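Local atomic coordinates of 3-ketosteroid-delta4-5alpha-dehydrogenase (Rhodococcus jostii, PDB entry 4AT2), a protein that uses bound flavin-adenine dinucleotide to dehydrogenate 3-ketosteroids, probably introducing the double bond between C4 and C5 during bacterial steroid breakdown. Residues G323-G328 with A355-D360; N327-R332 with F349-Q354; Y333-T338 with P419-K424; V379-A384 with A436-R441. One frame throughout, in Å; residues are numbered along the deposited sequence. Where two conformers were deposited one is given.

Interaction 1. Residues G323-G328 with A355-D360; sequences GILVNG and AFLIID
Ile-324 and Ile-358 face each other as an antiparallel hydrogen-bonded pair: Ile-358 N gives to Ile-324 O at 2.8 Å, and Ile-324 N returns a bond to Ile-358 O. Val-326 and Phe-356 repeat this exchange, with Val-326 N 2.9 Å from Phe-356 O. Between them Leu-325 and Leu-357 form the non-hydrogen-bonded pair on the other face, Leu-325 CD2 lying 3.9 Å from Leu-357 CD1. On the face of Ile-324, Val-326, Phe-356 and Ile-358, Val-326 CG1 is anti to the carbonyl carbon (chi1 -62°), which puts CG2 between N and C, 3.8 Å from Ile-358 CG1; the side chains cross at about a right angle. The Phe-356 ring has Asn-327 O at its edge, in plane, 3.7 Å from CD2. Farther out, Tyr-409 of helix 401-413 covers Ile-324, and Ile-343 of helix 340-350 packs on Leu-325. Strand 324-326 is the outermost, within this chain, of a four-stranded antiparallel sheet. Four backbone bonds tie it to strand 356-360, and the Glu-336 carboxylate takes Leu-325 N.

Interaction 2. Residues N327-R332 with F349-Q354; sequences NGRGQR and FHQDNQ
Asn-327 and Gln-351 meet through their amides: Asn-327 ND2 gives a nearly straight bond (163°) to Gln-351 OE1 at 2.9 Å. The acceptor lies in the Asn-327 amide plane, but the donor stands above the carbonyl plane of Gln-351, whose chain is bent at chi2 (-56°). The second N-H of ND2 goes to Gln-331 OE1 at 3.2 Å, also in the Asn-327 amide plane; Gln-331 OE1 accepts Arg-329 NE as well. The other end of Asn-327 works on the backbone: OD1 takes Arg-329 N at 2.9 Å and Gln-331 N from opposite faces of its plane, the first bond making an Asx turn. It overlies the type I beta turn from Asn-327 to Gly-330, while a type I' turn from Gln-351 to Gln-354 follows helix 340-350. Two waters add further links: one accepts from Gly-328 N at 2.9 Å and donates to Gln-351 O, the other joins Arg-329 NH2 to His-350 O. Gln-354 O, buried without a hydrogen-bond partner, receives across the segments just a CA-H...O contact from Asn-327 CA at 3.5 Å. Gln-331 NE2 bonds Arg-332 O of the second subunit, and His-350 ND1 pairs with His-350 ND1 of that subunit.

Interaction 3. Residues Y333-T338 with P419-K424; sequences YVPEDT and PLLHKK
Lys-423 passes obliquely across Asp-337 to reach Glu-336. Its CB lies 4.2 Å from Pro-335 CB, and its CG is 3.7 Å from Asp-337 CG. CD and CE then pass beside Glu-336 OE1, and a bend at chi3 (62°) brings NZ to 2.9 Å from that oxygen, in a salt bridge made from above the carboxylate plane. Tyr-409 OH is a further partner of this NZ, and Glu-336 OE1 also pairs with Arg-332. Asp-337 OD2 is gripped twice by Lys-424, from opposite faces of its plane: by the backbone N at 2.9 Å and by NZ at 2.8 Å. That NZ also gives to Asn-171 O. The Leu-421 methyls pack against the backbone of Tyr-333 and Val-334, and CD2 lies 4.1 Å from Pro-335 CD. The touching parts of the two loops run nearly parallel (11°), one loop leading from strand 324-326 to helix 340-350, the other from helix 401-413 to strand 435-439; Arg-329 of the second subunit packs on Leu-421.

Interaction 4. Residues V379-A384 with A436-R441; sequences VQPKWA and AALDLR
Asp-439 OD2 is held by two cations, Lys-382 NZ at 2.8 Å on its anti side and Arg-441 NH2 at 2.9 Å from above the carboxylate plane. Arg-441 grips the carboxylate side-on, its NE going to OD1, which also accepts Arg-441 N in an Asx turn. The Lys-382 chain runs beside Asp-439; Lys-382 CG, anti to the backbone N (chi1 177°), lies 3.7 Å above the plane of the Trp-383 ring, over its centre. That ring presents its edge to Arg-441, with CH2 3.9 Å from NH2, while CE3 approaches Ala-437 CB. Val-379 CB meets Leu-438 CD2 at 3.8 Å, and Pro-381 CB meets Ala-436 CB at 3.7 Å. A water joins Gln-380 O to Asp-439 N. Ala-437 O takes both Lys-382 N at 3.0 Å and Trp-383 N, and Ala-437 N gives back to Trp-383 O. Lys-382 and Trp-383, both facing Ala-437, make a classic beta bulge at the outermost strand, within this chain, of a four-stranded antiparallel sheet.

Interactions 1 and 4 belong to one antiparallel sheet, ordered 324-326, 356-360, 435-439, 383-385. Its two middle strands join them through Leu-357 O to Leu-438 N and Ile-359 O to Ala-436 N, both 2.8 Å. Interaction 2 shares Asn-327 and Gly-328 with interaction 1 and continues from the edge strand. Interaction 3 is tied to that strand by Glu-336 OE2, 2.9 Å from Leu-325 N, and Arg-332 of interaction 2 packs its CB on Leu-421 CD1. Interactions 2 and 3 both touch the second subunit. The bound 4-androstene-3,17-dione lies about 13 Å from the side chain of Leu-325 and about 11 Å from that of Val-379, so neither residue touches the steroid.

Interaction 1. Residues G323-G328 with A355-D360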
loop_
_atom_site.group_PDB
_atom_site.type_symbol
_atom_site.label_atom_id
_atom_site.label_comp_id
_atom_site.label_asym_id
_atom_site.label_seq_id
_atom_site.Cartn_x
_atom_site.Cartn_y
_atom_site.Cartn_z
ATOM N N GLY A 323 -24.473 -15.522 -10.858
ATOM C CA GLY A 323 -23.677 -16.712 -10.579
ATOM C C GLY A 323 -22.945 -16.594 -9.256
ATOM O O GLY A 323 -23.280 -15.746 -8.412
ATOM N N ILE A 324 -21.934 -17.441 -9.071
ATOM C CA ILE A 324 -21.004 -17.255 -7.962
ATOM C C ILE A 324 -19.588 -17.080 -8.477
ATOM O O ILE A 324 -19.159 -17.761 -9.421
ATOM C CB ILE A 324 -21.070 -18.392 -6.922
ATOM C CG1 ILE A 324 -20.787 -19.765 -7.556
ATOM C CG2 ILE A 324 -22.444 -18.389 -6.269
ATOM C CD1 ILE A 324 -20.492 -20.845 -6.528
ATOM N N LEU A 325 -18.871 -16.145 -7.863
ATOM C CA LEU A 325 -17.457 -15.979 -8.165
ATOM C C LEU A 325 -16.643 -16.897 -7.273
ATOM O O LEU A 325 -16.859 -16.948 -6.069
ATOM C CB LEU A 325 -17.017 -14.529 -7.939
ATOM C CG LEU A 325 -17.477 -13.540 -9.007
ATOM C CD1 LEU A 325 -17.258 -12.120 -8.513
ATOM C CD2 LEU A 325 -16.788 -13.779 -10.355
ATOM N N VAL A 326 -15.725 -17.642 -7.874
ATOM C CA VAL A 326 -14.802 -18.442 -7.084
ATOM C C VAL A 326 -13.371 -18.057 -7.403
ATOM O O VAL A 326 -13.078 -17.605 -8.506
ATOM C CB VAL A 326 -15.026 -19.971 -7.240
ATOM C CG1 VAL A 326 -16.425 -20.344 -6.748
ATOM C CG2 VAL A 326 -14.762 -20.446 -8.669
ATOM N N ASN A 327 -12.483 -18.209 -6.422
ATOM C CA ASN A 327 -11.069 -17.943 -6.641
ATOM C C ASN A 327 -10.354 -19.149 -7.275
ATOM O O ASN A 327 -11.003 -20.102 -7.725
ATOM C CB ASN A 327 -10.430 -17.487 -5.320
ATOM C CG ASN A 327 -10.445 -18.565 -4.252
ATOM O OD1 ASN A 327 -10.672 -19.748 -4.529
ATOM N ND2 ASN A 327 -10.178 -18.159 -3.012
ATOM N N GLY A 328 -9.023 -19.110 -7.318
ATOM C CA GLY A 328 -8.247 -20.189 -7.919
ATOM C C GLY A 328 -8.312 -21.504 -7.159
ATOM O O GLY A 328 -7.926 -22.554 -7.692
ATOM N N ALA A 355 -10.042 -15.400 -10.754
ATOM C CA ALA A 355 -11.475 -15.537 -10.504
ATOM C C ALA A 355 -12.150 -16.283 -11.634
ATOM O O ALA A 355 -11.714 -16.206 -12.780
ATOM C CB ALA A 355 -12.119 -14.160 -10.337
ATOM N N PHE A 356 -13.220 -16.996 -11.300
ATOM C CA PHE A 356 -14.072 -17.635 -12.290
ATOM C C PHE A 356 -15.500 -17.363 -11.901
ATOM O O PHE A 356 -15.814 -17.341 -10.707
ATOM C CB PHE A 356 -13.874 -19.159 -12.290
ATOM C CG PHE A 356 -12.452 -19.598 -12.475
ATOM C CD1 PHE A 356 -11.920 -19.757 -13.748
ATOM C CD2 PHE A 356 -11.648 -19.866 -11.371
ATOM C CE1 PHE A 356 -10.608 -20.173 -13.917
ATOM C CE2 PHE A 356 -10.331 -20.282 -11.533
ATOM C CZ PHE A 356 -9.817 -20.449 -12.813
ATOM N N LEU A 357 -16.369 -17.159 -12.890
ATOM C CA LEU A 357 -17.804 -17.075 -12.617
ATOM C C LEU A 357 -18.446 -18.416 -12.936
ATOM O O LEU A 357 -18.400 -18.888 -14.081
ATOM C CB LEU A 357 -18.487 -15.932 -13.412
ATOM C CG LEU A 357 -19.979 -15.762 -13.065
ATOM C CD1 LEU A 357 -20.144 -15.164 -11.669
ATOM C CD2 LEU A 357 -20.711 -14.913 -14.102
ATOM N N ILE A 358 -19.035 -19.023 -11.908
ATOM C CA ILE A 358 -19.759 -20.289 -12.052
ATOM C C ILE A 358 -21.236 -19.925 -12.168
ATOM O O ILE A 358 -21.784 -19.238 -11.299
ATOM C CB ILE A 358 -19.535 -21.226 -10.843
ATOM C CG1 ILE A 358 -18.039 -21.310 -10.473
ATOM C CG2 ILE A 358 -20.156 -22.595 -11.124
ATOM C CD1 ILE A 358 -17.146 -21.857 -11.582
ATOM N N ILE A 359 -21.866 -20.346 -13.258
ATOM C CA ILE A 359 -23.226 -19.898 -13.549
ATOM C C ILE A 359 -23.963 -20.954 -14.354
ATOM O O ILE A 359 -23.376 -21.558 -15.277
ATOM C CB ILE A 359 -23.187 -18.521 -14.277
ATOM C CG1 ILE A 359 -24.601 -17.937 -14.456
ATOM C CG2 ILE A 359 -22.386 -18.609 -15.584
ATOM C CD1 ILE A 359 -24.614 -16.453 -14.814
ATOM N N ASP A 360 -25.222 -21.218 -14.000
ATOM C CA ASP A 360 -25.977 -22.190 -14.782
ATOM C C ASP A 360 -26.445 -21.569 -16.093
ATOM O O ASP A 360 -26.480 -20.342 -16.251
ATOM C CB ASP A 360 -27.085 -22.923 -13.990
ATOM C CG ASP A 360 -28.196 -22.012 -13.495
ATOM O OD1 ASP A 360 -28.685 -21.156 -14.246
ATOM O OD2 ASP A 360 -28.622 -22.205 -12.345
#

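Interaction 2. Residues N327-R332 with F349-Q354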
loop_
_atom_site.group_PDB
_atom_site.type_symbol
_atom_site.label_atom_id
_atom_site.label_comp_id
_atom_site.label_asym_id
_atom_site.label_seq_id
_atom_site.Cartn_x
_atom_site.Cartn_y
_atom_site.Cartn_z
ATOM N N ASN A 327 -12.483 -18.209 -6.422
ATOM C CA ASN A 327 -11.069 -17.943 -6.641
ATOM C C ASN A 327 -10.354 -19.149 -7.275
ATOM O O ASN A 327 -11.003 -20.102 -7.725
ATOM C CB ASN A 327 -10.430 -17.487 -5.320
ATOM C CG ASN A 327 -10.445 -18.565 -4.252
ATOM O OD1 ASN A 327 -10.672 -19.748 -4.529
ATOM N ND2 ASN A 327 -10.178 -18.159 -3.012
ATOM N N GLY A 328 -9.023 -19.110 -7.318
ATOM C CA GLY A 328 -8.247 -20.189 -7.919
ATOM C C GLY A 328 -8.312 -21.504 -7.159
ATOM O O GLY A 328 -7.926 -22.554 -7.692
ATOM N N ARG A 329 -8.804 -21.452 -5.919
ATOM C CA ARG A 329 -9.032 -22.655 -5.112
ATOM C C ARG A 329 -10.502 -23.101 -5.149
ATOM O O ARG A 329 -10.913 -23.979 -4.387
ATOM C CB ARG A 329 -8.596 -22.418 -3.654
ATOM C CG ARG A 329 -7.119 -22.055 -3.488
ATOM C CD ARG A 329 -6.725 -21.934 -2.015
ATOM N NE ARG A 329 -7.336 -20.786 -1.361
ATOM C CZ ARG A 329 -6.845 -19.553 -1.366
ATOM N NH1 ARG A 329 -5.699 -19.279 -1.983
ATOM N NH2 ARG A 329 -7.497 -18.595 -0.725
ATOM N N GLY A 330 -11.295 -22.505 -6.039
ATOM C CA GLY A 330 -12.714 -22.868 -6.162
ATOM C C GLY A 330 -13.601 -22.389 -5.018
ATOM O O GLY A 330 -14.696 -22.916 -4.812
ATOM N N GLN A 331 -13.144 -21.363 -4.298
ATOM C CA GLN A 331 -13.842 -20.849 -3.108
ATOM C C GLN A 331 -14.513 -19.509 -3.383
ATOM O O GLN A 331 -13.924 -18.645 -4.027
ATOM C CB GLN A 331 -12.838 -20.614 -1.968
ATOM C CG GLN A 331 -12.103 -21.862 -1.510
ATOM C CD GLN A 331 -10.858 -21.538 -0.701
ATOM O OE1 GLN A 331 -10.317 -20.437 -0.783
ATOM N NE2 GLN A 331 -10.392 -22.494 0.075
ATOM N N ARG A 332 -15.721 -19.307 -2.851
ATOM C CA ARG A 332 -16.332 -17.971 -2.900
ATOM C C ARG A 332 -15.595 -16.994 -1.983
ATOM O O ARG A 332 -15.045 -17.398 -0.949
ATOM C CB ARG A 332 -17.817 -18.035 -2.536
ATOM C CG ARG A 332 -18.666 -18.672 -3.614
ATOM C CD ARG A 332 -20.144 -18.607 -3.260
ATOM N NE ARG A 332 -20.695 -17.239 -3.292
ATOM C CZ ARG A 332 -21.389 -16.674 -2.300
ATOM N NH1 ARG A 332 -21.566 -17.310 -1.143
ATOM N NH2 ARG A 332 -21.875 -15.439 -2.444
ATOM N N PHE A 349 -6.481 -7.777 -5.191
ATOM C CA PHE A 349 -5.725 -7.625 -3.946
ATOM C C PHE A 349 -5.597 -8.951 -3.204
ATOM O O PHE A 349 -4.512 -9.284 -2.697
ATOM C CB PHE A 349 -6.384 -6.622 -2.979
ATOM C CG PHE A 349 -6.445 -5.187 -3.466
ATOM C CD1 PHE A 349 -5.786 -4.754 -4.621
ATOM C CD2 PHE A 349 -7.154 -4.255 -2.711
ATOM C CE1 PHE A 349 -5.868 -3.421 -5.016
ATOM C CE2 PHE A 349 -7.245 -2.923 -3.106
ATOM C CZ PHE A 349 -6.597 -2.507 -4.260
ATOM N N HIS A 350 -6.702 -9.693 -3.102
ATOM C CA HIS A 350 -6.768 -10.790 -2.130
ATOM C C HIS A 350 -6.848 -12.175 -2.694
ATOM O O HIS A 350 -6.668 -13.147 -1.944
ATOM C CB HIS A 350 -7.915 -10.560 -1.147
ATOM C CG HIS A 350 -7.919 -9.181 -0.553
ATOM N ND1 HIS A 350 -6.817 -8.634 0.007
ATOM C CD2 HIS A 350 -8.929 -8.229 -0.443
ATOM C CE1 HIS A 350 -7.105 -7.398 0.441
ATOM N NE2 HIS A 350 -8.395 -7.150 0.173
ATOM N N GLN A 351 -7.124 -12.280 -4.000
ATOM C CA GLN A 351 -7.266 -13.590 -4.651
ATOM C C GLN A 351 -6.249 -13.822 -5.768
ATOM O O GLN A 351 -6.479 -14.647 -6.684
ATOM C CB GLN A 351 -8.701 -13.822 -5.173
ATOM C CG GLN A 351 -9.820 -13.543 -4.163
ATOM C CD GLN A 351 -9.703 -14.317 -2.855
ATOM O OE1 GLN A 351 -9.241 -15.462 -2.822
ATOM N NE2 GLN A 351 -10.130 -13.687 -1.762
ATOM N N ASP A 352 -5.133 -13.095 -5.685
ATOM C CA ASP A 352 -4.037 -13.182 -6.660
ATOM C C ASP A 352 -4.519 -13.010 -8.100
ATOM O O ASP A 352 -3.988 -13.626 -9.029
ATOM C CB ASP A 352 -3.272 -14.498 -6.504
ATOM C CG ASP A 352 -1.901 -14.446 -7.138
ATOM O OD1 ASP A 352 -1.279 -13.362 -7.121
ATOM O OD2 ASP A 352 -1.443 -15.486 -7.654
ATOM N N ASN A 353 -5.545 -12.178 -8.257
ATOM C CA ASN A 353 -6.128 -11.836 -9.559
ATOM C C ASN A 353 -6.790 -13.014 -10.293
ATOM O O ASN A 353 -7.020 -12.935 -11.497
ATOM C CB ASN A 353 -5.080 -11.161 -10.460
ATOM C CG ASN A 353 -5.682 -10.145 -11.399
ATOM O OD1 ASN A 353 -6.785 -9.639 -11.162
ATOM N ND2 ASN A 353 -4.952 -9.820 -12.472
ATOM N N GLN A 354 -7.093 -14.086 -9.559
ATOM C CA GLN A 354 -7.701 -15.288 -10.145
ATOM C C GLN A 354 -9.156 -15.375 -9.758
ATOM O O GLN A 354 -9.469 -15.427 -8.558
ATOM C CB GLN A 354 -7.023 -16.564 -9.633
ATOM C CG GLN A 354 -5.515 -16.524 -9.645
ATOM C CD GLN A 354 -4.972 -16.489 -11.039
ATOM O OE1 GLN A 354 -5.052 -17.474 -11.773
ATOM N NE2 GLN A 354 -4.391 -15.356 -11.416
HETATM O O HOH W 1 -7.049 -17.300 -6.219
HETATM O O HOH W 2 -7.058 -15.608 -0.654
#

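Interaction 3. Residues Y333-T338 with P419-K424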
loop_
_atom_site.group_PDB
_atom_site.type_symbol
_atom_site.label_atom_id
_atom_site.label_comp_id
_atom_site.label_asym_id
_atom_site.label_seq_id
_atom_site.Cartn_x
_atom_site.Cartn_y
_atom_site.Cartn_z
ATOM N N TYR A 333 -15.600 -15.713 -2.344
ATOM C CA TYR A 333 -14.844 -14.708 -1.562
ATOM C C TYR A 333 -15.479 -13.320 -1.495
ATOM O O TYR A 333 -15.026 -12.478 -0.717
ATOM C CB TYR A 333 -13.410 -14.586 -2.117
ATOM C CG TYR A 333 -13.370 -14.108 -3.558
ATOM C CD1 TYR A 333 -13.463 -15.027 -4.613
ATOM C CD2 TYR A 333 -13.219 -12.749 -3.869
ATOM C CE1 TYR A 333 -13.437 -14.614 -5.934
ATOM C CE2 TYR A 333 -13.186 -12.318 -5.200
ATOM C CZ TYR A 333 -13.285 -13.257 -6.222
ATOM O OH TYR A 333 -13.273 -12.872 -7.544
ATOM N N VAL A 334 -16.507 -13.068 -2.313
ATOM C CA VAL A 334 -17.153 -11.743 -2.342
ATOM C C VAL A 334 -18.647 -11.907 -2.691
ATOM O O VAL A 334 -18.980 -12.725 -3.536
ATOM C CB VAL A 334 -16.434 -10.797 -3.344
ATOM C CG1 VAL A 334 -16.532 -11.308 -4.792
ATOM C CG2 VAL A 334 -16.928 -9.356 -3.220
ATOM N N PRO A 335 -19.552 -11.148 -2.031
ATOM C CA PRO A 335 -20.941 -11.245 -2.495
ATOM C C PRO A 335 -21.054 -10.677 -3.914
ATOM O O PRO A 335 -20.499 -9.609 -4.212
ATOM C CB PRO A 335 -21.710 -10.378 -1.489
ATOM C CG PRO A 335 -20.669 -9.384 -1.011
ATOM C CD PRO A 335 -19.422 -10.214 -0.894
ATOM N N GLU A 336 -21.756 -11.404 -4.782
ATOM C CA GLU A 336 -21.744 -11.088 -6.213
ATOM C C GLU A 336 -22.619 -9.890 -6.575
ATOM O O GLU A 336 -22.648 -9.479 -7.742
ATOM C CB GLU A 336 -22.084 -12.336 -7.058
ATOM C CG GLU A 336 -21.039 -13.460 -6.979
ATOM C CD GLU A 336 -21.168 -14.351 -5.743
ATOM O OE1 GLU A 336 -22.151 -14.202 -4.972
ATOM O OE2 GLU A 336 -20.283 -15.214 -5.527
ATOM N N ASP A 337 -23.307 -9.325 -5.574
ATOM C CA ASP A 337 -24.141 -8.143 -5.784
ATOM C C ASP A 337 -23.515 -6.854 -5.264
ATOM O O ASP A 337 -24.141 -5.799 -5.321
ATOM C CB ASP A 337 -25.555 -8.347 -5.213
ATOM C CG ASP A 337 -25.564 -8.602 -3.711
ATOM O OD1 ASP A 337 -24.488 -8.869 -3.123
ATOM O OD2 ASP A 337 -26.664 -8.521 -3.122
ATOM N N THR A 338 -22.271 -6.917 -4.799
ATOM C CA THR A 338 -21.601 -5.675 -4.435
ATOM C C THR A 338 -21.147 -4.923 -5.683
ATOM O O THR A 338 -21.270 -5.421 -6.805
ATOM C CB THR A 338 -20.445 -5.864 -3.415
ATOM O OG1 THR A 338 -20.031 -4.568 -2.945
ATOM C CG2 THR A 338 -19.248 -6.562 -4.048
ATOM N N PRO A 419 -25.288 -17.291 3.980
ATOM C CA PRO A 419 -24.710 -16.943 5.286
ATOM C C PRO A 419 -23.199 -16.764 5.265
ATOM O O PRO A 419 -22.629 -16.272 6.242
ATOM C CB PRO A 419 -25.066 -18.152 6.154
ATOM C CG PRO A 419 -25.143 -19.294 5.187
ATOM C CD PRO A 419 -25.695 -18.711 3.913
ATOM N N LEU A 420 -22.558 -17.159 4.167
ATOM C CA LEU A 420 -21.108 -17.021 4.052
ATOM C C LEU A 420 -20.687 -15.616 3.648
ATOM O O LEU A 420 -19.741 -15.051 4.220
ATOM C CB LEU A 420 -20.555 -18.036 3.054
ATOM C CG LEU A 420 -19.118 -18.500 3.271
ATOM C CD1 LEU A 420 -19.078 -19.380 4.521
ATOM C CD2 LEU A 420 -18.621 -19.252 2.035
ATOM N N LEU A 421 -21.374 -15.048 2.655
ATOM C CA LEU A 421 -20.986 -13.738 2.106
ATOM C C LEU A 421 -22.107 -12.703 2.091
ATOM O O LEU A 421 -21.874 -11.532 1.776
ATOM C CB LEU A 421 -20.368 -13.912 0.704
ATOM C CG LEU A 421 -18.950 -14.500 0.803
ATOM C CD1 LEU A 421 -18.582 -15.298 -0.426
ATOM C CD2 LEU A 421 -17.925 -13.413 1.111
ATOM N N HIS A 422 -23.320 -13.135 2.435
ATOM C CA HIS A 422 -24.459 -12.209 2.572
ATOM C C HIS A 422 -24.862 -11.482 1.312
ATOM O O HIS A 422 -25.327 -10.346 1.368
ATOM C CB HIS A 422 -24.243 -11.258 3.754
ATOM C CG HIS A 422 -23.876 -11.984 5.016
ATOM N ND1 HIS A 422 -24.755 -12.766 5.673
ATOM C CD2 HIS A 422 -22.665 -12.087 5.691
ATOM C CE1 HIS A 422 -24.145 -13.313 6.743
ATOM N NE2 HIS A 422 -22.863 -12.908 6.744
ATOM N N LYS A 423 -24.704 -12.127 0.160
ATOM C CA LYS A 423 -25.402 -11.647 -1.035
ATOM C C LYS A 423 -26.901 -11.531 -0.698
ATOM O O LYS A 423 -27.462 -12.394 -0.026
ATOM C CB LYS A 423 -25.148 -12.598 -2.215
ATOM C CG LYS A 423 -25.930 -12.266 -3.485
ATOM C CD LYS A 423 -25.390 -13.034 -4.678
ATOM C CE LYS A 423 -25.526 -14.544 -4.491
ATOM N NZ LYS A 423 -24.823 -15.256 -5.601
ATOM N N LYS A 424 -27.538 -10.448 -1.152
ATOM C CA LYS A 424 -28.965 -10.263 -0.902
ATOM C C LYS A 424 -29.807 -11.420 -1.429
ATOM O O LYS A 424 -29.548 -11.955 -2.508
ATOM C CB LYS A 424 -29.439 -8.959 -1.519
ATOM C CG LYS A 424 -28.894 -7.726 -0.802
ATOM C CD LYS A 424 -29.600 -6.447 -1.263
ATOM C CE LYS A 424 -29.410 -6.161 -2.751
ATOM N NZ LYS A 424 -27.971 -6.018 -3.148
HETATM O O HOH W 3 -24.767 -8.213 -0.428
HETATM O O HOH W 4 -26.151 -4.253 -4.387
#

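Interaction 4. Residues V379-A384 with A436-R441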
loop_
_atom_site.group_PDB
_atom_site.type_symbol
_atom_site.label_atom_id
_atom_site.label_comp_id
_atom_site.label_asym_id
_atom_site.label_seq_id
_atom_site.Cartn_x
_atom_site.Cartn_y
_atom_site.Cartn_z
ATOM N N VAL A 379 -18.899 -11.476 -21.231
ATOM C CA VAL A 379 -17.923 -12.549 -21.420
ATOM C C VAL A 379 -18.633 -13.874 -21.652
ATOM O O VAL A 379 -19.598 -14.195 -20.958
ATOM C CB VAL A 379 -16.991 -12.647 -20.189
ATOM C CG1 VAL A 379 -16.034 -13.827 -20.301
ATOM C CG2 VAL A 379 -16.219 -11.346 -19.992
ATOM N N GLN A 380 -18.182 -14.619 -22.665
ATOM C CA GLN A 380 -18.715 -15.946 -22.952
ATOM C C GLN A 380 -18.036 -16.979 -22.060
ATOM O O GLN A 380 -16.860 -16.833 -21.742
ATOM C CB GLN A 380 -18.481 -16.305 -24.423
ATOM C CG GLN A 380 -19.281 -15.447 -25.396
ATOM C CD GLN A 380 -20.771 -15.747 -25.376
ATOM O OE1 GLN A 380 -21.203 -16.842 -24.994
ATOM N NE2 GLN A 380 -21.572 -14.771 -25.789
ATOM N N PRO A 381 -18.771 -18.028 -21.659
ATOM C CA PRO A 381 -18.157 -19.085 -20.857
ATOM C C PRO A 381 -17.018 -19.766 -21.610
ATOM O O PRO A 381 -17.124 -19.999 -22.829
ATOM C CB PRO A 381 -19.301 -20.094 -20.665
ATOM C CG PRO A 381 -20.551 -19.327 -20.943
ATOM C CD PRO A 381 -20.160 -18.354 -22.014
ATOM N N LYS A 382 -15.946 -20.096 -20.892
ATOM C CA LYS A 382 -14.863 -20.900 -21.464
ATOM C C LYS A 382 -15.201 -22.388 -21.392
ATOM O O LYS A 382 -14.969 -23.133 -22.358
ATOM C CB LYS A 382 -13.535 -20.623 -20.757
ATOM C CG LYS A 382 -12.393 -21.497 -21.276
ATOM C CD LYS A 382 -11.022 -21.024 -20.817
ATOM C CE LYS A 382 -10.545 -19.815 -21.608
ATOM N NZ LYS A 382 -9.257 -19.280 -21.078
ATOM N N TRP A 383 -15.741 -22.817 -20.255
ATOM C CA TRP A 383 -16.111 -24.221 -20.065
ATOM C C TRP A 383 -17.575 -24.374 -19.808
ATOM O O TRP A 383 -18.202 -23.518 -19.196
ATOM C CB TRP A 383 -15.369 -24.839 -18.891
ATOM C CG TRP A 383 -13.867 -24.722 -18.907
ATOM C CD1 TRP A 383 -12.946 -25.589 -19.494
ATOM C CD2 TRP A 383 -13.056 -23.692 -18.249
ATOM N NE1 TRP A 383 -11.659 -25.168 -19.260
ATOM C CE2 TRP A 383 -11.657 -24.030 -18.527
ATOM C CE3 TRP A 383 -13.343 -22.549 -17.497
ATOM C CZ2 TRP A 383 -10.603 -23.257 -18.047
ATOM C CZ3 TRP A 383 -12.272 -21.777 -17.025
ATOM C CH2 TRP A 383 -10.938 -22.121 -17.300
ATOM N N ALA A 384 -18.138 -25.486 -20.264
ATOM C CA ALA A 384 -19.519 -25.822 -19.957
ATOM C C ALA A 384 -19.656 -27.324 -19.832
ATOM O O ALA A 384 -19.070 -28.081 -20.618
ATOM C CB ALA A 384 -20.468 -25.279 -21.014
ATOM N N ALA A 436 -21.825 -23.593 -16.382
ATOM C CA ALA A 436 -20.718 -23.026 -17.151
ATOM C C ALA A 436 -19.754 -22.279 -16.235
ATOM O O ALA A 436 -20.110 -21.901 -15.123
ATOM C CB ALA A 436 -21.259 -22.087 -18.212
ATOM N N ALA A 437 -18.527 -22.077 -16.703
ATOM C CA ALA A 437 -17.580 -21.231 -15.987
ATOM C C ALA A 437 -16.951 -20.232 -16.939
ATOM O O ALA A 437 -16.486 -20.590 -18.029
ATOM C CB ALA A 437 -16.510 -22.061 -15.294
ATOM N N LEU A 438 -16.953 -18.971 -16.530
ATOM C CA LEU A 438 -16.237 -17.921 -17.237
ATOM C C LEU A 438 -14.849 -17.810 -16.627
ATOM O O LEU A 438 -14.713 -17.759 -15.404
ATOM C CB LEU A 438 -16.946 -16.571 -17.069
ATOM C CG LEU A 438 -18.224 -16.258 -17.855
ATOM C CD1 LEU A 438 -19.348 -17.252 -17.558
ATOM C CD2 LEU A 438 -18.654 -14.826 -17.523
ATOM N N ASP A 439 -13.833 -17.759 -17.487
ATOM C CA ASP A 439 -12.451 -17.540 -17.048
ATOM C C ASP A 439 -12.202 -16.044 -16.866
ATOM O O ASP A 439 -12.093 -15.298 -17.842
ATOM C CB ASP A 439 -11.478 -18.119 -18.082
ATOM C CG ASP A 439 -10.040 -18.124 -17.604
ATOM O OD1 ASP A 439 -9.742 -17.535 -16.540
ATOM O OD2 ASP A 439 -9.198 -18.721 -18.315
ATOM N N LEU A 440 -12.137 -15.615 -15.609
ATOM C CA LEU A 440 -11.983 -14.202 -15.284
ATOM C C LEU A 440 -10.650 -13.967 -14.578
ATOM O O LEU A 440 -10.514 -13.057 -13.758
ATOM C CB LEU A 440 -13.169 -13.706 -14.442
ATOM C CG LEU A 440 -14.541 -13.867 -15.105
ATOM C CD1 LEU A 440 -15.669 -13.479 -14.153
ATOM C CD2 LEU A 440 -14.618 -13.034 -16.366
ATOM N N ARG A 441 -9.669 -14.807 -14.894
ATOM C CA ARG A 441 -8.292 -14.575 -14.444
ATOM C C ARG A 441 -7.682 -13.425 -15.235
ATOM O O ARG A 441 -7.821 -13.365 -16.456
ATOM C CB ARG A 441 -7.463 -15.849 -14.595
ATOM C CG ARG A 441 -7.937 -16.952 -13.665
ATOM C CD ARG A 441 -7.216 -18.260 -13.917
ATOM N NE ARG A 441 -7.528 -18.806 -15.227
ATOM C CZ ARG A 441 -7.163 -20.025 -15.616
ATOM N NH1 ARG A 441 -6.479 -20.805 -14.787
ATOM N NH2 ARG A 441 -7.478 -20.462 -16.828
HETATM O O HOH W 5 -14.529 -17.203 -20.210
#